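Local structure of dehalogenase (Rhodospirillaceae, 6A41) at residues 5-18 / 74-86. The protein probably acts as an oxidoreductase in dehalogenation, with the Rossmann-type fold of the enoyl-reductase and short-chain dehydrogenase family. Residues are numbered along the deposited sequence; the frame is centred on the assembly and turned at random.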
loop_
_atom_site.group_PDB
_atom_site.type_symbol
_atom_site.label_atom_id
_atom_site.label_comp_id
_atom_site.label_asym_id
_atom_site.label_seq_id
_atom_site.Cartn_x
_atom_site.Cartn_y
_atom_site.Cartn_z
ATOM N N ASP A 5 34.984 2.584 -2.349
ATOM C CA ASP A 5 35.302 3.875 -1.726
ATOM C C ASP A 5 34.048 4.420 -0.997
ATOM O O ASP A 5 33.825 5.622 -1.042
ATOM C CB ASP A 5 35.775 4.888 -2.796
ATOM C CG ASP A 5 37.160 4.471 -3.441
ATOM O OD1 ASP A 5 38.022 3.901 -2.786
ATOM O OD2 ASP A 5 37.320 4.663 -4.647
ATOM N N ARG A 6 33.112 3.555 -0.543
ATOM C CA ARG A 6 31.993 4.081 0.257
ATOM C C ARG A 6 32.230 3.677 1.695
ATOM O O ARG A 6 32.518 2.503 1.930
ATOM C CB ARG A 6 30.623 3.548 -0.232
ATOM C CG ARG A 6 30.220 3.990 -1.639
ATOM C CD ARG A 6 29.973 5.507 -1.674
ATOM N NE ARG A 6 29.834 5.974 -3.061
ATOM C CZ ARG A 6 30.784 6.573 -3.776
ATOM N NH1 ARG A 6 32.000 6.788 -3.291
ATOM N NH2 ARG A 6 30.526 6.928 -5.026
ATOM N N VAL A 7 32.059 4.604 2.616
ATOM C CA VAL A 7 32.178 4.360 4.054
ATOM C C VAL A 7 30.758 4.076 4.575
ATOM O O VAL A 7 29.861 4.992 4.474
ATOM C CB VAL A 7 32.780 5.610 4.815
ATOM C CG1 VAL A 7 32.825 5.353 6.308
ATOM C CG2 VAL A 7 34.162 5.920 4.242
ATOM N N ILE A 8 30.566 2.844 5.078
ATOM C CA ILE A 8 29.267 2.388 5.547
ATOM C C ILE A 8 29.353 2.152 7.054
ATOM O O ILE A 8 30.169 1.346 7.478
ATOM C CB ILE A 8 28.886 1.120 4.830
ATOM C CG1 ILE A 8 28.803 1.509 3.359
ATOM C CG2 ILE A 8 27.539 0.607 5.296
ATOM C CD1 ILE A 8 28.366 0.470 2.476
ATOM N N LEU A 9 28.496 2.784 7.839
ATOM C CA LEU A 9 28.469 2.511 9.265
ATOM C C LEU A 9 27.288 1.603 9.543
ATOM O O LEU A 9 26.152 1.958 9.208
ATOM C CB LEU A 9 28.203 3.879 9.940
ATOM C CG LEU A 9 27.895 3.785 11.397
ATOM C CD1 LEU A 9 29.041 3.071 12.094
ATOM C CD2 LEU A 9 27.627 5.234 11.934
ATOM N N ILE A 10 27.488 0.450 10.148
ATOM C CA ILE A 10 26.436 -0.467 10.435
ATOM C C ILE A 10 26.308 -0.515 11.994
ATOM O O ILE A 10 27.296 -0.684 12.704
ATOM C CB ILE A 10 26.757 -1.872 9.969
ATOM C CG1 ILE A 10 27.118 -1.924 8.444
ATOM C CG2 ILE A 10 25.574 -2.836 10.253
ATOM C CD1 ILE A 10 27.686 -3.245 7.954
ATOM N N THR A 11 25.132 -0.297 12.515
ATOM C CA THR A 11 24.897 -0.372 13.928
ATOM C C THR A 11 24.530 -1.783 14.386
ATOM O O THR A 11 24.131 -2.652 13.631
ATOM C CB THR A 11 23.779 0.580 14.388
ATOM O OG1 THR A 11 22.528 0.221 13.767
ATOM C CG2 THR A 11 24.114 1.983 13.964
ATOM N N ASN A 12 24.656 -1.993 15.684
ATOM C CA ASN A 12 24.299 -3.255 16.348
ATOM C C ASN A 12 24.702 -4.455 15.530
ATOM O O ASN A 12 23.907 -5.413 15.300
ATOM C CB ASN A 12 22.825 -3.201 16.686
ATOM C CG ASN A 12 22.416 -1.985 17.490
ATOM O OD1 ASN A 12 22.882 -1.787 18.629
ATOM N ND2 ASN A 12 21.636 -1.123 16.907
ATOM N N VAL A 13 25.959 -4.467 15.096
ATOM C CA VAL A 13 26.365 -5.387 14.057
ATOM C C VAL A 13 26.308 -6.868 14.422
ATOM O O VAL A 13 26.250 -7.747 13.513
ATOM C CB VAL A 13 27.779 -5.061 13.533
ATOM C CG1 VAL A 13 28.877 -5.592 14.420
ATOM C CG2 VAL A 13 27.984 -5.505 12.113
ATOM N N GLU A 14 26.299 -7.157 15.710
ATOM C CA GLU A 14 26.104 -8.492 16.167
ATOM C C GLU A 14 24.697 -8.956 16.115
ATOM O O GLU A 14 24.493 -10.123 16.300
ATOM C CB GLU A 14 26.712 -8.738 17.616
ATOM C CG GLU A 14 28.192 -8.583 17.651
ATOM C CD GLU A 14 28.874 -9.576 16.740
ATOM O OE1 GLU A 14 28.672 -10.813 16.885
ATOM O OE2 GLU A 14 29.653 -9.154 15.858
ATOM N N LYS A 15 23.730 -8.119 15.809
ATOM C CA LYS A 15 22.334 -8.539 15.693
ATOM C C LYS A 15 21.910 -8.542 14.247
ATOM O O LYS A 15 22.526 -7.889 13.396
ATOM C CB LYS A 15 21.434 -7.515 16.376
ATOM C CG LYS A 15 21.563 -7.606 17.888
ATOM C CD LYS A 15 20.846 -6.458 18.525
ATOM C CE LYS A 15 19.491 -6.801 19.047
ATOM N NZ LYS A 15 19.422 -7.884 20.053
ATOM N N PHE A 16 20.810 -9.219 14.036
ATOM C CA PHE A 16 19.931 -9.073 12.836
ATOM C C PHE A 16 20.750 -9.084 11.524
ATOM O O PHE A 16 21.357 -10.108 11.224
ATOM C CB PHE A 16 19.123 -7.738 13.024
ATOM C CG PHE A 16 17.855 -7.600 12.168
ATOM C CD1 PHE A 16 17.269 -8.700 11.487
ATOM C CD2 PHE A 16 17.225 -6.398 12.122
ATOM C CE1 PHE A 16 16.140 -8.546 10.727
ATOM C CE2 PHE A 16 16.053 -6.244 11.430
ATOM C CZ PHE A 16 15.497 -7.292 10.756
ATOM N N ALA A 17 20.820 -7.992 10.764
ATOM C CA ALA A 17 21.413 -8.040 9.441
ATOM C C ALA A 17 22.896 -7.646 9.437
ATOM O O ALA A 17 23.530 -7.492 8.369
ATOM C CB ALA A 17 20.686 -7.105 8.520
ATOM N N GLY A 18 23.494 -7.489 10.616
ATOM C CA GLY A 18 24.896 -6.952 10.676
ATOM C C GLY A 18 25.966 -7.747 9.924
ATOM O O GLY A 18 26.830 -7.181 9.207
ATOM N N HIS A 74 37.481 8.369 8.922
ATOM C CA HIS A 74 37.739 8.792 7.540
ATOM C C HIS A 74 37.308 10.154 7.184
ATOM O O HIS A 74 37.637 10.666 6.087
ATOM C CB HIS A 74 37.093 7.814 6.513
ATOM C CG HIS A 74 37.652 6.475 6.644
ATOM N ND1 HIS A 74 38.988 6.218 6.350
ATOM C CD2 HIS A 74 37.172 5.362 7.243
ATOM C CE1 HIS A 74 39.275 4.969 6.684
ATOM N NE2 HIS A 74 38.187 4.427 7.213
ATOM N N GLY A 75 36.631 10.792 8.108
ATOM C CA GLY A 75 36.180 12.181 7.856
ATOM C C GLY A 75 34.741 12.196 7.474
ATOM O O GLY A 75 34.167 13.264 7.416
ATOM N N HIS A 76 34.143 11.063 7.032
ATOM C CA HIS A 76 32.755 11.102 6.590
ATOM C C HIS A 76 32.159 9.756 6.666
ATOM O O HIS A 76 32.863 8.828 6.777
ATOM C CB HIS A 76 32.663 11.620 5.124
ATOM C CG HIS A 76 33.215 10.704 4.099
ATOM N ND1 HIS A 76 34.559 10.567 3.881
ATOM C CD2 HIS A 76 32.613 9.756 3.318
ATOM C CE1 HIS A 76 34.779 9.656 2.950
ATOM N NE2 HIS A 76 33.618 9.129 2.608
ATOM N N ILE A 77 30.846 9.724 6.539
ATOM C CA ILE A 77 30.035 8.489 6.409
ATOM C C ILE A 77 29.138 8.587 5.151
ATOM O O ILE A 77 28.344 9.529 5.036
ATOM C CB ILE A 77 29.161 8.229 7.667
ATOM C CG1 ILE A 77 30.067 7.986 8.894
ATOM C CG2 ILE A 77 28.215 7.057 7.469
ATOM C CD1 ILE A 77 29.314 8.217 10.216
ATOM N N ASP A 78 29.262 7.647 4.227
ATOM C CA ASP A 78 28.438 7.682 3.029
ATOM C C ASP A 78 27.068 7.059 3.273
ATOM O O ASP A 78 26.075 7.441 2.597
ATOM C CB ASP A 78 29.101 6.936 1.893
ATOM C CG ASP A 78 30.315 7.680 1.355
ATOM O OD1 ASP A 78 30.149 8.852 0.917
ATOM O OD2 ASP A 78 31.437 7.174 1.471
ATOM N N ALA A 79 26.996 5.998 4.103
ATOM C CA ALA A 79 25.751 5.352 4.407
ATOM C C ALA A 79 25.643 4.918 5.854
ATOM O O ALA A 79 26.661 4.394 6.447
ATOM C CB ALA A 79 25.624 4.075 3.557
ATOM N N LEU A 80 24.496 5.184 6.444
ATOM C CA LEU A 80 24.143 4.671 7.754
ATOM C C LEU A 80 23.202 3.495 7.591
ATOM O O LEU A 80 22.070 3.673 7.050
ATOM C CB LEU A 80 23.536 5.716 8.640
ATOM C CG LEU A 80 22.831 5.336 9.960
ATOM C CD1 LEU A 80 23.913 4.730 10.877
ATOM C CD2 LEU A 80 22.171 6.520 10.614
ATOM N N VAL A 81 23.562 2.349 8.124
ATOM C CA VAL A 81 22.642 1.241 8.150
ATOM C C VAL A 81 22.142 1.088 9.568
ATOM O O VAL A 81 22.942 0.675 10.490
ATOM C CB VAL A 81 23.343 -0.053 7.670
ATOM C CG1 VAL A 81 22.431 -1.230 7.814
ATOM C CG2 VAL A 81 23.840 0.081 6.251
ATOM N N ASN A 82 20.913 1.500 9.817
ATOM C CA ASN A 82 20.354 1.451 11.161
ATOM C C ASN A 82 19.788 0.011 11.314
ATOM O O ASN A 82 18.709 -0.238 10.868
ATOM C CB ASN A 82 19.238 2.427 11.330
ATOM C CG ASN A 82 19.670 3.859 11.670
ATOM O OD1 ASN A 82 19.154 4.801 11.070
ATOM N ND2 ASN A 82 20.385 4.008 12.698
ATOM N N ASN A 83 20.548 -0.880 11.924
ATOM C CA ASN A 83 20.276 -2.269 12.110
ATOM C C ASN A 83 19.773 -2.462 13.552
ATOM O O ASN A 83 20.508 -2.516 14.485
ATOM C CB ASN A 83 21.532 -3.040 11.788
ATOM C CG ASN A 83 21.410 -4.510 12.080
ATOM O OD1 ASN A 83 20.536 -5.211 11.515
ATOM N ND2 ASN A 83 22.278 -5.012 12.914
ATOM N N ASP A 84 18.459 -2.413 13.698
ATOM C CA ASP A 84 17.777 -2.325 14.976
ATOM C C ASP A 84 16.881 -3.552 15.155
ATOM O O ASP A 84 16.169 -3.957 14.225
ATOM C CB ASP A 84 16.958 -1.008 15.048
ATOM C CG ASP A 84 17.823 0.183 14.662
ATOM O OD1 ASP A 84 18.735 0.508 15.429
ATOM O OD2 ASP A 84 17.625 0.715 13.537
ATOM N N ALA A 85 16.973 -4.155 16.347
ATOM C CA ALA A 85 16.241 -5.365 16.674
ATOM C C ALA A 85 15.982 -5.515 18.165
ATOM O O ALA A 85 16.906 -5.438 18.918
ATOM C CB ALA A 85 16.928 -6.572 16.179
ATOM N N TYR A 86 14.692 -5.613 18.499
ATOM C CA TYR A 86 14.164 -5.944 19.823
ATOM C C TYR A 86 13.344 -7.254 19.685
ATOM O O TYR A 86 12.778 -7.485 18.592
ATOM C CB TYR A 86 13.257 -4.770 20.332
ATOM C CG TYR A 86 12.691 -4.930 21.725
ATOM C CD1 TYR A 86 13.420 -4.612 22.869
ATOM C CD2 TYR A 86 11.442 -5.517 21.906
ATOM C CE1 TYR A 86 12.914 -4.832 24.173
ATOM C CE2 TYR A 86 10.889 -5.713 23.184
ATOM C CZ TYR A 86 11.621 -5.346 24.296
ATOM O OH TYR A 86 11.039 -5.591 25.498
HETATM O O HOH W 1 20.594 1.962 14.667
HETATM O O HOH W 2 21.259 1.776 17.374
#
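The carboxamide of N83 reaches into the loop of two consecutive turns, N12 to K15 and K15 to G18, that follows strand 7-10, and bonds to its backbone through both ends. Its CG lies anti to the backbone N (chi1 174°), which sends the amide in among the carbonyls of 11-18. There N83 ND2 donates to T11 O at 3.1 Å and to K15 O at 2.9 Å, both close to the amide plane, although the second bond meets its carbonyl from above. N83 OD1 receives A17 N at 2.9 Å, just ahead of helix 18-27, and touches F16 CB, so both ends of the amide are occupied and its rotation is fixed. The N83 backbone is held too: its N donates to T11 OG1, and its O accepts from N12 ND2. Strands 7-10 and 79-83 are neighbours at the middle of the parallel Rossmann sheet; strand 7-10, its loop and helix 18-27 correspond to the place where short-chain dehydrogenase relatives bind the dinucleotide. Along the strands V81 N reaches L9 O nearly straight, at 2.8 Å. I8 CG2 meets V81 CG2 on one face; on the other, L9 CD2 packs between I77 CD1 and L80 CD1, 3.8 Å from the former. At the other end V7 is still buried and firmly bonded, its O taking both D78 N and A79 N, and D78 OD2 takes V7 N through its anti lone pair (2.9 Å) while OD1 pairs with R126. The rim around it loosens: exposed H74 comes no nearer than 4.2 Å, from CB to V7 CG2, and the H76 ring merely leans on V7 CG2, its NE2 bonding weakly to D78 OD2.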